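SusD superfamily protein (Bacteroides fragilis, PDB 3L22) probably binds glycans at the bacterial outer membrane, as other members of the SusD family do, and carries zinc ions in its crystal structure. Local coordinates at residues Ser266-Tyr271 against Lys318-Pro323; Ile32-Thr37 against Asn259-Gln264; Asn71-Ile76 against Asp421-Trp426. One frame throughout, in Å; residues are numbered along the deposited sequence.

Contact 1: Ser266-Tyr271 against Lys318-Pro323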
ATOM      1  N   SER A 266      12.127  -8.961   5.587  1.00 15.09           N
ATOM      2  CA  SER A 266      10.765  -9.130   6.047  1.00 14.92           C
ATOM      3  C   SER A 266      10.350  -7.996   6.971  1.00 14.45           C
ATOM      4  O   SER A 266      11.190  -7.367   7.622  1.00 14.34           O
ATOM      5  CB  SER A 266      10.584 -10.440   6.820  1.00 14.73           C
ATOM      6  OG  SER A 266      11.303 -10.409   8.037  1.00 14.75           O
ATOM      7  N   LEU A 267       9.047  -7.763   7.037  1.00 13.50           N
ATOM      8  CA  LEU A 267       8.472  -6.835   7.996  1.00 14.56           C
ATOM      9  C   LEU A 267       8.939  -7.087   9.437  1.00 14.44           C
ATOM     10  O   LEU A 267       9.414  -6.154  10.122  1.00 14.88           O
ATOM     11  CB  LEU A 267       6.947  -6.905   7.937  1.00 14.63           C
ATOM     12  CG  LEU A 267       6.248  -5.964   6.956  1.00 17.83           C
ATOM     13  CD1 LEU A 267       6.861  -5.891   5.590  1.00 14.66           C
ATOM     14  CD2 LEU A 267       4.738  -6.264   6.941  1.00 13.24           C
ATOM     15  N   ALA A 268       8.828  -8.330   9.889  1.00 13.85           N
ATOM     16  CA  ALA A 268       9.177  -8.661  11.263  1.00 13.84           C
ATOM     17  C   ALA A 268      10.621  -8.357  11.603  1.00 13.79           C
ATOM     18  O   ALA A 268      10.930  -7.932  12.720  1.00 13.50           O
ATOM     19  CB  ALA A 268       8.819 -10.161  11.600  1.00 13.73           C
ATOM     20  N   GLU A 269      11.501  -8.527  10.627  1.00 13.46           N
ATOM     21  CA  GLU A 269      12.907  -8.241  10.843  1.00 13.03           C
ATOM     22  C   GLU A 269      13.181  -6.747  11.077  1.00 12.98           C
ATOM     23  O   GLU A 269      14.172  -6.406  11.723  1.00 12.35           O
ATOM     24  CB  GLU A 269      13.742  -8.752   9.674  1.00 12.61           C
ATOM     25  CG  GLU A 269      13.914 -10.253   9.732  1.00 15.20           C
ATOM     26  CD  GLU A 269      14.559 -10.778   8.488  1.00 16.57           C
ATOM     27  OE1 GLU A 269      13.916 -10.755   7.413  1.00 13.91           O
ATOM     28  OE2 GLU A 269      15.742 -11.138   8.588  1.00 15.66           O
ATOM     29  N   TYR A 270      12.287  -5.887  10.609  1.00 11.91           N
ATOM     30  CA  TYR A 270      12.440  -4.436  10.785  1.00 12.59           C
ATOM     31  C   TYR A 270      11.917  -3.903  12.127  1.00 11.94           C
ATOM     32  O   TYR A 270      12.306  -2.813  12.544  1.00 12.30           O
ATOM     33  CB  TYR A 270      11.809  -3.696   9.565  1.00 12.76           C
ATOM     34  CG  TYR A 270      12.776  -3.572   8.433  1.00 12.71           C
ATOM     35  CD1 TYR A 270      13.215  -4.692   7.767  1.00 15.61           C
ATOM     36  CD2 TYR A 270      13.268  -2.347   8.026  1.00 14.23           C
ATOM     37  CE1 TYR A 270      14.111  -4.610   6.742  1.00 13.72           C
ATOM     38  CE2 TYR A 270      14.173  -2.259   6.979  1.00 14.46           C
ATOM     39  CZ  TYR A 270      14.571  -3.402   6.352  1.00 16.01           C
ATOM     40  OH  TYR A 270      15.461  -3.373   5.348  1.00 22.04           O
ATOM     41  N   TYR A 271      11.046  -4.667  12.798  1.00 11.95           N
ATOM     42  CA  TYR A 271      10.363  -4.225  14.009  1.00 12.39           C
ATOM     43  C   TYR A 271      10.707  -5.017  15.275  1.00 12.88           C
ATOM     44  O   TYR A 271      10.623  -4.461  16.361  1.00 13.36           O
ATOM     45  CB  TYR A 271       8.838  -4.307  13.821  1.00 12.37           C
ATOM     46  CG  TYR A 271       8.306  -3.324  12.786  1.00 13.24           C
ATOM     47  CD1 TYR A 271       8.252  -1.975  13.063  1.00 13.26           C
ATOM     48  CD2 TYR A 271       7.816  -3.762  11.558  1.00 14.95           C
ATOM     49  CE1 TYR A 271       7.763  -1.074  12.149  1.00 13.06           C
ATOM     50  CE2 TYR A 271       7.309  -2.869  10.616  1.00 16.77           C
ATOM     51  CZ  TYR A 271       7.314  -1.520  10.916  1.00 16.41           C
ATOM     52  OH  TYR A 271       6.847  -0.619  10.010  1.00 15.32           O
ATOM     53  N   LYS A 318       8.906 -15.601   9.800  1.00 11.76           N
ATOM     54  CA  LYS A 318       8.556 -14.584   8.829  1.00 12.26           C
ATOM     55  C   LYS A 318       7.202 -14.868   8.155  1.00 12.44           C
ATOM     56  O   LYS A 318       6.914 -14.337   7.049  1.00 11.49           O
ATOM     57  CB  LYS A 318       9.666 -14.353   7.791  1.00 13.13           C
ATOM     58  CG  LYS A 318      11.069 -14.272   8.344  1.00 12.53           C
ATOM     59  CD  LYS A 318      12.062 -13.774   7.258  1.00 13.10           C
ATOM     60  CE  LYS A 318      13.539 -14.132   7.514  1.00 12.80           C
ATOM     61  NZ  LYS A 318      14.439 -13.368   6.549  1.00 11.64           N
ATOM     62  N   LEU A 319       6.349 -15.653   8.825  1.00 11.62           N
ATOM     63  CA  LEU A 319       5.127 -16.164   8.170  1.00 11.41           C
ATOM     64  C   LEU A 319       3.959 -15.177   8.213  1.00 12.06           C
ATOM     65  O   LEU A 319       2.919 -15.438   7.621  1.00 12.93           O
ATOM     66  CB  LEU A 319       4.692 -17.488   8.766  1.00 10.76           C
ATOM     67  CG  LEU A 319       5.560 -18.688   8.401  1.00 10.50           C
ATOM     68  CD1 LEU A 319       5.283 -19.868   9.315  1.00  9.65           C
ATOM     69  CD2 LEU A 319       5.308 -19.046   6.913  1.00  8.84           C
ATOM     70  N   GLN A 320       4.105 -14.050   8.893  1.00 11.97           N
ATOM     71  CA  GLN A 320       2.986 -13.114   8.970  1.00 12.22           C
ATOM     72  C   GLN A 320       2.679 -12.531   7.596  1.00 12.21           C
ATOM     73  O   GLN A 320       3.589 -12.084   6.873  1.00 13.44           O
ATOM     74  CB  GLN A 320       3.238 -12.017   9.986  1.00 11.33           C
ATOM     75  CG  GLN A 320       3.238 -12.556  11.422  1.00 12.31           C
ATOM     76  CD  GLN A 320       3.815 -11.573  12.476  1.00 14.28           C
ATOM     77  OE1 GLN A 320       5.008 -11.189  12.443  1.00 13.63           O
ATOM     78  NE2 GLN A 320       2.978 -11.201  13.436  1.00 13.06           N
ATOM     79  N   TRP A 321       1.405 -12.561   7.232  1.00 12.42           N
ATOM     80  CA  TRP A 321       0.949 -11.977   5.969  1.00 12.11           C
ATOM     81  C   TRP A 321       1.034 -10.442   5.982  1.00 13.16           C
ATOM     82  O   TRP A 321       0.933  -9.812   7.042  1.00 13.02           O
ATOM     83  CB  TRP A 321      -0.496 -12.378   5.715  1.00 13.10           C
ATOM     84  CG  TRP A 321      -0.728 -13.841   5.412  1.00 11.41           C
ATOM     85  CD1 TRP A 321       0.108 -14.908   5.677  1.00 11.80           C
ATOM     86  CD2 TRP A 321      -1.912 -14.396   4.864  1.00 13.75           C
ATOM     87  NE1 TRP A 321      -0.470 -16.075   5.263  1.00 13.94           N
ATOM     88  CE2 TRP A 321      -1.717 -15.794   4.765  1.00 15.75           C
ATOM     89  CE3 TRP A 321      -3.123 -13.851   4.419  1.00 12.99           C
ATOM     90  CZ2 TRP A 321      -2.705 -16.654   4.282  1.00 14.49           C
ATOM     91  CZ3 TRP A 321      -4.104 -14.728   3.926  1.00 11.82           C
ATOM     92  CH2 TRP A 321      -3.871 -16.099   3.848  1.00 13.29           C
ATOM     93  N   VAL A 322       1.291  -9.864   4.805  1.00 12.41           N
ATOM     94  CA  VAL A 322       1.351  -8.444   4.615  1.00 12.54           C
ATOM     95  C   VAL A 322      -0.051  -7.995   4.204  1.00 13.32           C
ATOM     96  O   VAL A 322      -0.546  -8.383   3.143  1.00 13.87           O
ATOM     97  CB  VAL A 322       2.404  -8.082   3.562  1.00 13.15           C
ATOM     98  CG1 VAL A 322       2.483  -6.527   3.301  1.00 11.64           C
ATOM     99  CG2 VAL A 322       3.772  -8.659   4.024  1.00 11.69           C
ATOM    100  N   PRO A 323      -0.734  -7.218   5.064  1.00 13.64           N
ATOM    101  CA  PRO A 323      -2.078  -6.732   4.783  1.00 13.52           C
ATOM    102  C   PRO A 323      -2.077  -5.489   3.873  1.00 13.99           C
ATOM    103  O   PRO A 323      -1.533  -4.420   4.246  1.00 14.99           O
ATOM    104  CB  PRO A 323      -2.589  -6.379   6.169  1.00 14.13           C
ATOM    105  CG  PRO A 323      -1.388  -5.899   6.899  1.00 14.46           C
ATOM    106  CD  PRO A 323      -0.235  -6.702   6.357  1.00 14.33           C
TER

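Contact 2: Ile32-Thr37 against Asn259-Gln264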
ATOM      1  N   ILE A  32       4.864  -9.589  -7.082  1.00 17.41           N
ATOM      2  CA  ILE A  32       4.705  -8.312  -6.390  1.00 17.74           C
ATOM      3  C   ILE A  32       5.045  -8.383  -4.897  1.00 16.87           C
ATOM      4  O   ILE A  32       5.106  -7.332  -4.247  1.00 16.07           O
ATOM      5  CB  ILE A  32       3.309  -7.646  -6.509  1.00 18.09           C
ATOM      6  CG1 ILE A  32       2.199  -8.540  -6.028  1.00 20.48           C
ATOM      7  CG2 ILE A  32       3.098  -7.072  -7.888  1.00 22.14           C
ATOM      8  CD1 ILE A  32       0.943  -7.756  -5.785  1.00 25.93           C
ATOM      9  N   LYS A  33       5.272  -9.600  -4.387  1.00 16.57           N
ATOM     10  CA  LYS A  33       5.578  -9.838  -2.970  1.00 15.98           C
ATOM     11  C   LYS A  33       7.103  -9.862  -2.732  1.00 16.00           C
ATOM     12  O   LYS A  33       7.667  -8.897  -2.171  1.00 14.36           O
ATOM     13  CB  LYS A  33       4.881 -11.128  -2.542  1.00 15.94           C
ATOM     14  CG  LYS A  33       5.017 -11.548  -1.080  1.00 16.25           C
ATOM     15  CD  LYS A  33       4.387 -12.949  -0.821  1.00 15.27           C
ATOM     16  CE  LYS A  33       5.135 -14.171  -1.382  1.00 16.87           C
ATOM     17  NZ  LYS A  33       6.407 -14.519  -0.619  1.00 18.77           N
ATOM     18  N   ASN A  34       7.784 -10.940  -3.165  1.00 15.69           N
ATOM     19  CA  ASN A  34       9.259 -11.030  -3.066  1.00 15.98           C
ATOM     20  C   ASN A  34       9.781 -12.166  -3.890  1.00 16.42           C
ATOM     21  O   ASN A  34       9.029 -13.054  -4.267  1.00 15.74           O
ATOM     22  CB  ASN A  34       9.784 -11.184  -1.615  1.00 15.61           C
ATOM     23  CG  ASN A  34       9.279 -12.422  -0.934  1.00 16.80           C
ATOM     24  OD1 ASN A  34       8.214 -12.389  -0.315  1.00 16.41           O
ATOM     25  ND2 ASN A  34      10.060 -13.507  -0.989  1.00 12.45           N
ATOM     26  N   THR A  35      11.076 -12.140  -4.172  1.00 16.53           N
ATOM     27  CA  THR A  35      11.726 -13.324  -4.712  1.00 17.88           C
ATOM     28  C   THR A  35      12.542 -13.978  -3.600  1.00 18.92           C
ATOM     29  O   THR A  35      12.471 -13.586  -2.411  1.00 19.34           O
ATOM     30  CB  THR A  35      12.607 -12.967  -5.864  1.00 18.45           C
ATOM     31  OG1 THR A  35      13.735 -12.220  -5.353  1.00 17.69           O
ATOM     32  CG2 THR A  35      11.759 -12.200  -6.918  1.00 17.15           C
ATOM     33  N   GLY A  36      13.305 -14.994  -3.981  1.00 19.79           N
ATOM     34  CA  GLY A  36      14.247 -15.629  -3.078  1.00 19.60           C
ATOM     35  C   GLY A  36      15.330 -14.721  -2.534  1.00 19.42           C
ATOM     36  O   GLY A  36      15.877 -15.016  -1.451  1.00 19.85           O
ATOM     37  N   THR A  37      15.676 -13.660  -3.260  1.00 18.38           N
ATOM     38  CA  THR A  37      16.763 -12.765  -2.835  1.00 18.67           C
ATOM     39  C   THR A  37      16.392 -11.307  -2.650  1.00 18.16           C
ATOM     40  O   THR A  37      17.100 -10.608  -1.977  1.00 19.31           O
ATOM     41  CB  THR A  37      17.933 -12.844  -3.810  1.00 19.47           C
ATOM     42  OG1 THR A  37      17.423 -12.712  -5.145  1.00 21.19           O
ATOM     43  CG2 THR A  37      18.689 -14.252  -3.679  1.00 19.55           C
ATOM     44  N   ASN A 259       8.836 -19.523   0.696  1.00 14.02           N
ATOM     45  CA  ASN A 259       8.906 -18.291  -0.111  1.00 14.00           C
ATOM     46  C   ASN A 259       9.028 -17.023   0.721  1.00 13.13           C
ATOM     47  O   ASN A 259       8.772 -15.938   0.217  1.00 13.31           O
ATOM     48  CB  ASN A 259       7.723 -18.211  -1.092  1.00 14.59           C
ATOM     49  CG  ASN A 259       6.337 -18.010  -0.388  1.00 17.23           C
ATOM     50  OD1 ASN A 259       6.209 -17.273   0.588  1.00 16.46           O
ATOM     51  ND2 ASN A 259       5.310 -18.645  -0.927  1.00 16.53           N
ATOM     52  N   ILE A 260       9.396 -17.167   1.999  1.00 12.73           N
ATOM     53  CA  ILE A 260       9.602 -16.003   2.869  1.00 12.93           C
ATOM     54  C   ILE A 260      10.760 -15.111   2.358  1.00 13.36           C
ATOM     55  O   ILE A 260      11.645 -15.596   1.634  1.00 12.82           O
ATOM     56  CB  ILE A 260       9.832 -16.391   4.340  1.00 12.83           C
ATOM     57  CG1 ILE A 260      10.946 -17.467   4.465  1.00 15.08           C
ATOM     58  CG2 ILE A 260       8.510 -16.837   4.990  1.00 13.10           C
ATOM     59  CD1 ILE A 260      11.597 -17.599   5.820  1.00 16.52           C
ATOM     60  N   PRO A 261      10.780 -13.828   2.752  1.00 13.25           N
ATOM     61  CA  PRO A 261      11.880 -12.989   2.308  1.00 13.29           C
ATOM     62  C   PRO A 261      13.214 -13.388   2.930  1.00 13.78           C
ATOM     63  O   PRO A 261      13.270 -13.982   3.993  1.00 14.13           O
ATOM     64  CB  PRO A 261      11.470 -11.586   2.770  1.00 13.59           C
ATOM     65  CG  PRO A 261       9.964 -11.622   2.977  1.00 13.13           C
ATOM     66  CD  PRO A 261       9.774 -13.047   3.495  1.00 13.76           C
ATOM     67  N   ASN A 262      14.290 -13.051   2.241  1.00 14.37           N
ATOM     68  CA  ASN A 262      15.644 -13.358   2.702  1.00 14.52           C
ATOM     69  C   ASN A 262      16.092 -12.374   3.831  1.00 14.57           C
ATOM     70  O   ASN A 262      15.285 -11.563   4.346  1.00 11.82           O
ATOM     71  CB  ASN A 262      16.567 -13.322   1.479  1.00 14.92           C
ATOM     72  CG  ASN A 262      17.708 -14.323   1.558  1.00 17.10           C
ATOM     73  OD1 ASN A 262      18.360 -14.448   2.585  1.00 17.04           O
ATOM     74  ND2 ASN A 262      17.958 -15.033   0.461  1.00 17.44           N
ATOM     75  N   THR A 263      17.369 -12.441   4.217  1.00 15.59           N
ATOM     76  CA  THR A 263      17.890 -11.692   5.364  1.00 17.13           C
ATOM     77  C   THR A 263      17.584 -10.230   5.318  1.00 17.87           C
ATOM     78  O   THR A 263      17.855  -9.583   4.318  1.00 17.51           O
ATOM     79  CB  THR A 263      19.386 -11.846   5.481  1.00 17.37           C
ATOM     80  OG1 THR A 263      19.641 -13.222   5.318  1.00 21.09           O
ATOM     81  CG2 THR A 263      19.877 -11.427   6.837  1.00 15.98           C
ATOM     82  N   GLN A 264      16.990  -9.759   6.417  1.00 18.11           N
ATOM     83  CA  GLN A 264      16.591  -8.373   6.587  1.00 19.43           C
ATOM     84  C   GLN A 264      15.736  -7.836   5.460  1.00 18.54           C
ATOM     85  O   GLN A 264      15.955  -6.754   4.992  1.00 19.80           O
ATOM     86  CB  GLN A 264      17.811  -7.494   6.839  1.00 19.36           C
ATOM     87  CG  GLN A 264      18.409  -7.789   8.177  1.00 22.46           C
ATOM     88  CD  GLN A 264      19.470  -6.770   8.571  1.00 26.07           C
ATOM     89  OE1 GLN A 264      20.350  -6.408   7.761  1.00 27.14           O
ATOM     90  NE2 GLN A 264      19.391  -6.298   9.826  1.00 23.34           N
TER
HETATM   91  O   HOH W   1      13.911 -12.148  -0.464  1.00 16.61           O

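Contact 3: Asn71-Ile76 against Asp421-Trp426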
ATOM      1  N   ASN A  71      15.114   9.206   6.029  1.00 14.67           N
ATOM      2  CA  ASN A  71      15.706  10.539   6.005  1.00 14.97           C
ATOM      3  C   ASN A  71      15.402  11.341   4.750  1.00 14.77           C
ATOM      4  O   ASN A  71      15.900  12.457   4.596  1.00 15.28           O
ATOM      5  CB  ASN A  71      17.213  10.414   6.187  1.00 15.43           C
ATOM      6  CG  ASN A  71      17.607  10.091   7.598  1.00 17.52           C
ATOM      7  OD1 ASN A  71      16.881  10.378   8.558  1.00 19.62           O
ATOM      8  ND2 ASN A  71      18.811   9.534   7.748  1.00 23.96           N
HETATM    9  N   MSE A  72      14.579  10.803   3.861  1.00 15.02           N
HETATM   10  CA  MSE A  72      14.155  11.540   2.660  1.00 15.51           C
HETATM   11  C   MSE A  72      15.392  11.936   1.853  1.00 15.75           C
HETATM   12  O   MSE A  72      15.542  13.075   1.421  1.00 15.29           O
HETATM   13  CB  MSE A  72      13.294  12.766   3.002  1.00 15.63           C
HETATM   14  CG  MSE A  72      12.146  12.478   3.910  1.00 16.13           C
HETATM   15 SE   MSE A  72      10.850  11.207   3.197  0.75 18.06          SE
HETATM   16  CE  MSE A  72      10.039  12.330   1.833  1.00 14.04           C
ATOM     17  N   ASN A  73      16.258  10.949   1.632  1.00 15.68           N
ATOM     18  CA  ASN A  73      17.544  11.193   1.030  1.00 16.73           C
ATOM     19  C   ASN A  73      17.879  10.159  -0.044  1.00 16.42           C
ATOM     20  O   ASN A  73      19.034   9.909  -0.289  1.00 18.04           O
ATOM     21  CB  ASN A  73      18.622  11.199   2.118  1.00 15.41           C
ATOM     22  CG  ASN A  73      19.930  11.816   1.650  1.00 17.95           C
ATOM     23  OD1 ASN A  73      19.928  12.850   0.995  1.00 21.60           O
ATOM     24  ND2 ASN A  73      21.050  11.178   1.979  1.00 15.55           N
ATOM     25  N   VAL A  74      16.875   9.593  -0.700  1.00 16.54           N
ATOM     26  CA  VAL A  74      17.109   8.510  -1.653  1.00 16.18           C
ATOM     27  C   VAL A  74      17.594   9.086  -2.981  1.00 16.25           C
ATOM     28  O   VAL A  74      16.992  10.051  -3.509  1.00 15.89           O
ATOM     29  CB  VAL A  74      15.859   7.632  -1.878  1.00 17.19           C
ATOM     30  CG1 VAL A  74      16.073   6.731  -3.082  1.00 14.21           C
ATOM     31  CG2 VAL A  74      15.570   6.815  -0.607  1.00 16.08           C
ATOM     32  N   GLY A  75      18.704   8.517  -3.474  1.00 15.14           N
ATOM     33  CA  GLY A  75      19.348   8.918  -4.724  1.00 15.59           C
ATOM     34  C   GLY A  75      19.228   7.851  -5.803  1.00 15.08           C
ATOM     35  O   GLY A  75      18.540   6.842  -5.627  1.00 14.26           O
ATOM     36  N   ILE A  76      19.901   8.082  -6.918  1.00 14.26           N
ATOM     37  CA  ILE A  76      19.775   7.192  -8.081  1.00 14.80           C
ATOM     38  C   ILE A  76      20.397   5.807  -7.897  1.00 15.14           C
ATOM     39  O   ILE A  76      20.093   4.913  -8.689  1.00 15.33           O
ATOM     40  CB  ILE A  76      20.293   7.843  -9.388  1.00 14.82           C
ATOM     41  CG1 ILE A  76      21.827   8.128  -9.345  1.00 16.19           C
ATOM     42  CG2 ILE A  76      19.488   9.152  -9.690  1.00 12.95           C
ATOM     43  CD1 ILE A  76      22.403   8.749 -10.683  1.00 12.78           C
ATOM     44  N   ASP A 421      10.533  20.587  -3.029  1.00 16.29           N
ATOM     45  CA  ASP A 421      11.864  20.036  -2.796  1.00 17.07           C
ATOM     46  C   ASP A 421      12.124  18.813  -3.661  1.00 17.55           C
ATOM     47  O   ASP A 421      11.252  17.957  -3.827  1.00 16.52           O
ATOM     48  CB  ASP A 421      12.042  19.637  -1.321  1.00 17.06           C
ATOM     49  CG  ASP A 421      11.947  20.813  -0.396  1.00 18.97           C
ATOM     50  OD1 ASP A 421      12.536  21.879  -0.695  1.00 22.72           O
ATOM     51  OD2 ASP A 421      11.265  20.690   0.639  1.00 21.33           O
ATOM     52  N   GLU A 422      13.345  18.716  -4.161  1.00 18.27           N
ATOM     53  CA  GLU A 422      13.769  17.569  -4.972  1.00 19.66           C
ATOM     54  C   GLU A 422      13.584  16.248  -4.243  1.00 18.39           C
ATOM     55  O   GLU A 422      13.099  15.288  -4.844  1.00 18.40           O
ATOM     56  CB  GLU A 422      15.237  17.757  -5.394  1.00 21.04           C
ATOM     57  CG  GLU A 422      15.939  16.546  -6.089  1.00 27.37           C
ATOM     58  CD  GLU A 422      17.465  16.759  -6.156  1.00 36.16           C
ATOM     59  OE1 GLU A 422      17.935  17.514  -7.054  1.00 41.40           O
ATOM     60  OE2 GLU A 422      18.183  16.203  -5.280  1.00 41.33           O
ATOM     61  N   LYS A 423      13.917  16.202  -2.953  1.00 16.98           N
ATOM     62  CA  LYS A 423      13.798  14.960  -2.182  1.00 17.25           C
ATOM     63  C   LYS A 423      12.379  14.593  -1.711  1.00 16.11           C
ATOM     64  O   LYS A 423      12.200  13.611  -0.968  1.00 15.83           O
ATOM     65  CB  LYS A 423      14.780  14.961  -0.995  1.00 17.88           C
ATOM     66  CG  LYS A 423      16.285  15.028  -1.380  1.00 19.00           C
ATOM     67  CD  LYS A 423      16.751  13.820  -2.167  1.00 21.09           C
ATOM     68  CE  LYS A 423      18.262  13.865  -2.544  1.00 21.49           C
ATOM     69  NZ  LYS A 423      18.423  12.778  -3.586  1.00 25.30           N
ATOM     70  N   TYR A 424      11.364  15.354  -2.143  1.00 15.31           N
ATOM     71  CA  TYR A 424       9.986  14.945  -1.917  1.00 15.05           C
ATOM     72  C   TYR A 424       9.697  13.607  -2.614  1.00 15.33           C
ATOM     73  O   TYR A 424       8.906  12.781  -2.109  1.00 15.55           O
ATOM     74  CB  TYR A 424       9.016  15.997  -2.443  1.00 15.50           C
ATOM     75  CG  TYR A 424       7.589  15.901  -1.908  1.00 14.36           C
ATOM     76  CD1 TYR A 424       7.303  16.230  -0.600  1.00 15.12           C
ATOM     77  CD2 TYR A 424       6.530  15.564  -2.724  1.00 15.46           C
ATOM     78  CE1 TYR A 424       6.029  16.206  -0.118  1.00 15.39           C
ATOM     79  CE2 TYR A 424       5.209  15.545  -2.226  1.00 15.75           C
ATOM     80  CZ  TYR A 424       4.981  15.841  -0.919  1.00 13.59           C
ATOM     81  OH  TYR A 424       3.705  15.843  -0.413  1.00 12.89           O
ATOM     82  N   THR A 425      10.317  13.420  -3.778  1.00 14.93           N
ATOM     83  CA  THR A 425      10.139  12.237  -4.579  1.00 15.18           C
ATOM     84  C   THR A 425      11.474  11.495  -4.700  1.00 15.55           C
ATOM     85  O   THR A 425      12.530  12.025  -4.374  1.00 15.83           O
ATOM     86  CB  THR A 425       9.670  12.602  -5.978  1.00 14.63           C
ATOM     87  OG1 THR A 425      10.695  13.371  -6.617  1.00 14.68           O
ATOM     88  CG2 THR A 425       8.332  13.383  -5.943  1.00 13.54           C
ATOM     89  N   TRP A 426      11.382  10.253  -5.155  1.00 14.53           N
ATOM     90  CA  TRP A 426      12.529   9.467  -5.516  1.00 14.31           C
ATOM     91  C   TRP A 426      12.906   9.816  -6.966  1.00 14.34           C
ATOM     92  O   TRP A 426      12.020  10.034  -7.792  1.00 13.87           O
ATOM     93  CB  TRP A 426      12.159   7.988  -5.433  1.00 14.45           C
ATOM     94  CG  TRP A 426      12.176   7.390  -4.066  1.00 11.45           C
ATOM     95  CD1 TRP A 426      12.267   8.040  -2.860  1.00 13.76           C
ATOM     96  CD2 TRP A 426      12.140   6.002  -3.770  1.00 10.13           C
ATOM     97  NE1 TRP A 426      12.285   7.123  -1.834  1.00 12.33           N
ATOM     98  CE2 TRP A 426      12.225   5.865  -2.370  1.00 11.97           C
ATOM     99  CE3 TRP A 426      12.083   4.848  -4.556  1.00 12.64           C
ATOM    100  CZ2 TRP A 426      12.205   4.616  -1.737  1.00 12.73           C
ATOM    101  CZ3 TRP A 426      12.070   3.585  -3.907  1.00 12.68           C
ATOM    102  CH2 TRP A 426      12.136   3.493  -2.534  1.00 12.75           C
TER
HETATM  103  O   HOH W   2      14.618  10.921  -2.660  1.00 14.27           O

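Contact 1: Ser266-Tyr271 against Lys318-Pro323
A single carboxylate oxygen, OE1 of E269, both closes the capping box of its own helix and receives the ammonium group of K318 from the facing segment. The salt bridge K318 NZ to E269 OE1 measures 2.8 Å, and the lysine nitrogen comes down on the oxygen from above the carboxylate plane, 51° out of it. S266 meets the same oxygen on its anti side: OG donates to the anti lone pair of E269 OE1 over 2.7 Å, while the backbone N of S266, 3.1 Å from OE1, is tilted 27° out of the plane. These three donors on OE1, together with Q264 N on OE2, fix the carboxylate's rotation and would be expected to favour its ionised form. S266 OG also accepts from E269 N at 3.2 Å. Its chi1 of 67° sets the hydroxyl between the backbone N and the carbonyl carbon, facing back over the first helical turn.

The two reciprocal bonds, S266 N to E269 OE1 and E269 N to S266 OG, are the capping box that starts the short helix 267-271; the OG to OE1 bond is additional. Serine suits the N-cap because its hydroxyl can donate and accept at once, and glutamate suits the other position because it is long enough to fold back while still meeting a lysine. K318 reaches it with an extended chain that passes alongside S266, CD lying 3.5 Å from the serine OG; its NZ also bonds P261 O.

Further along, the contact turns apolar. L267 CD2 touches V322 CG2 at 3.9 Å, their branched ends crossing obliquely where the helix leans on strand 322-326. Beside them the small methyl of A268 lets Q320 lie close, OE1 4.0 Å from CB, while the glutamine amide is bonded to Y240 O and D314 N.

Contact 2: Ile32-Thr37 against Asn259-Gln264
The side-chain amide nitrogen of N34 grips two backbone carbonyls, N259 O across the contact at 3.0 Å and T35 O of its own segment at 2.8 Å. Both oxygens lie close to the amide plane of N34, and both bonds are nearly straight (165° and 175° at the hydrogen), so the two N-H groups are spent, which fixes the rotation of the amide. The other end is used as well: K33 NZ donates to N34 OD1 at 2.8 Å, from above the carbonyl plane. Asparagine suits the place by giving two N-H groups and taking a bond on its oxygen. Lysine suits its own because its flexible chain, bent at chi3 and chi4, turns the ammonium group forward over N34; it also bonds weakly to N259 OD1, which accepts from A256 N too. Over the amide face opposite K33 NZ, the ring of P261 crosses N34 at about a right angle, CG 3.8 Å from OD1.

N262 ND2 donates to G36 O over 2.8 Å, in the carbonyl plane, and one water links T35 O with N262 N. G36 lies within an ST turn, in which T35 OG1 accepts from T37 N.

The end of helix 18-33 thus meets the loop between strand 249-253 and helix 267-271 through asparagine amides and a lysine ammonium, so the join probably depends more on hydrogen-bond direction than on apolar burial.

Contact 3: Asn71-Ile76 against Asp421-Trp426
V74 sets its branch over one face of the W426 indole, its CG1 methyl standing 3.9 Å from the centroid of the five-membered ring and only 2° off the ring normal, a CH-pi contact. The rest of the branch packs beside it: CG2 comes to 3.5 Å from W426 NE1, and CB sits over the same face near CD1. With CG1 anti to the backbone N (chi1 168°), both methyls of the valine are turned onto the ring, and a beta-branched residue suits the place because its two short arms spread over the pyrrole part of the indole.

The backbone of V74 faces the other way, toward K423. The lysine chain bends at chi2 and then runs out extended, passing along the carbonyl of M72, whose O approaches K423 CB at 3.2 Å, before NZ donates to V74 O at 3.1 Å. The nitrogen comes from well above the carbonyl plane, 56° out of it, and a water also donates to V74 O at 2.7 Å and to T425 O. A lysine fits here since its methylenes can cover the backbone while its charge ends at a carbonyl; E422 OE2 makes a long salt bridge with it. M72, a selenomethionine, closes the helix 67-70 with a Schellman motif, and its folded chain brings CE to 3.8 Å from K423 O, close to the short 3-10 turn 422-424.

Around this join of two loops, helix 79-103 supplies N81, which touches both V74 and W426, and helix 44-52 supplies R52, which packs on M72 and W426 and bonds Y424 O. Strand 414-417 completes the surround, with I415 and V417 against M72.

Contacts 1 and 2 are neighbours, their centres 11 Å apart, whereas contact 3 lies about 25 Å from each, measured between centres. The first two share the connection from strand 249-253 to helix 267-271, and polar groups of the one bond directly to the other. Along the chain contact 2 closes before contact 1 opens; contact 3 begins within the span of contact 2 and ends far beyond contact 1. Contacts 2 and 3 each start in the N-terminal family region, and contacts 1 and 3 both end in the C-terminal SusD region, so contact 3 joins distant parts of the sequence. Helix 44-52 lies beside contacts 1 and 3.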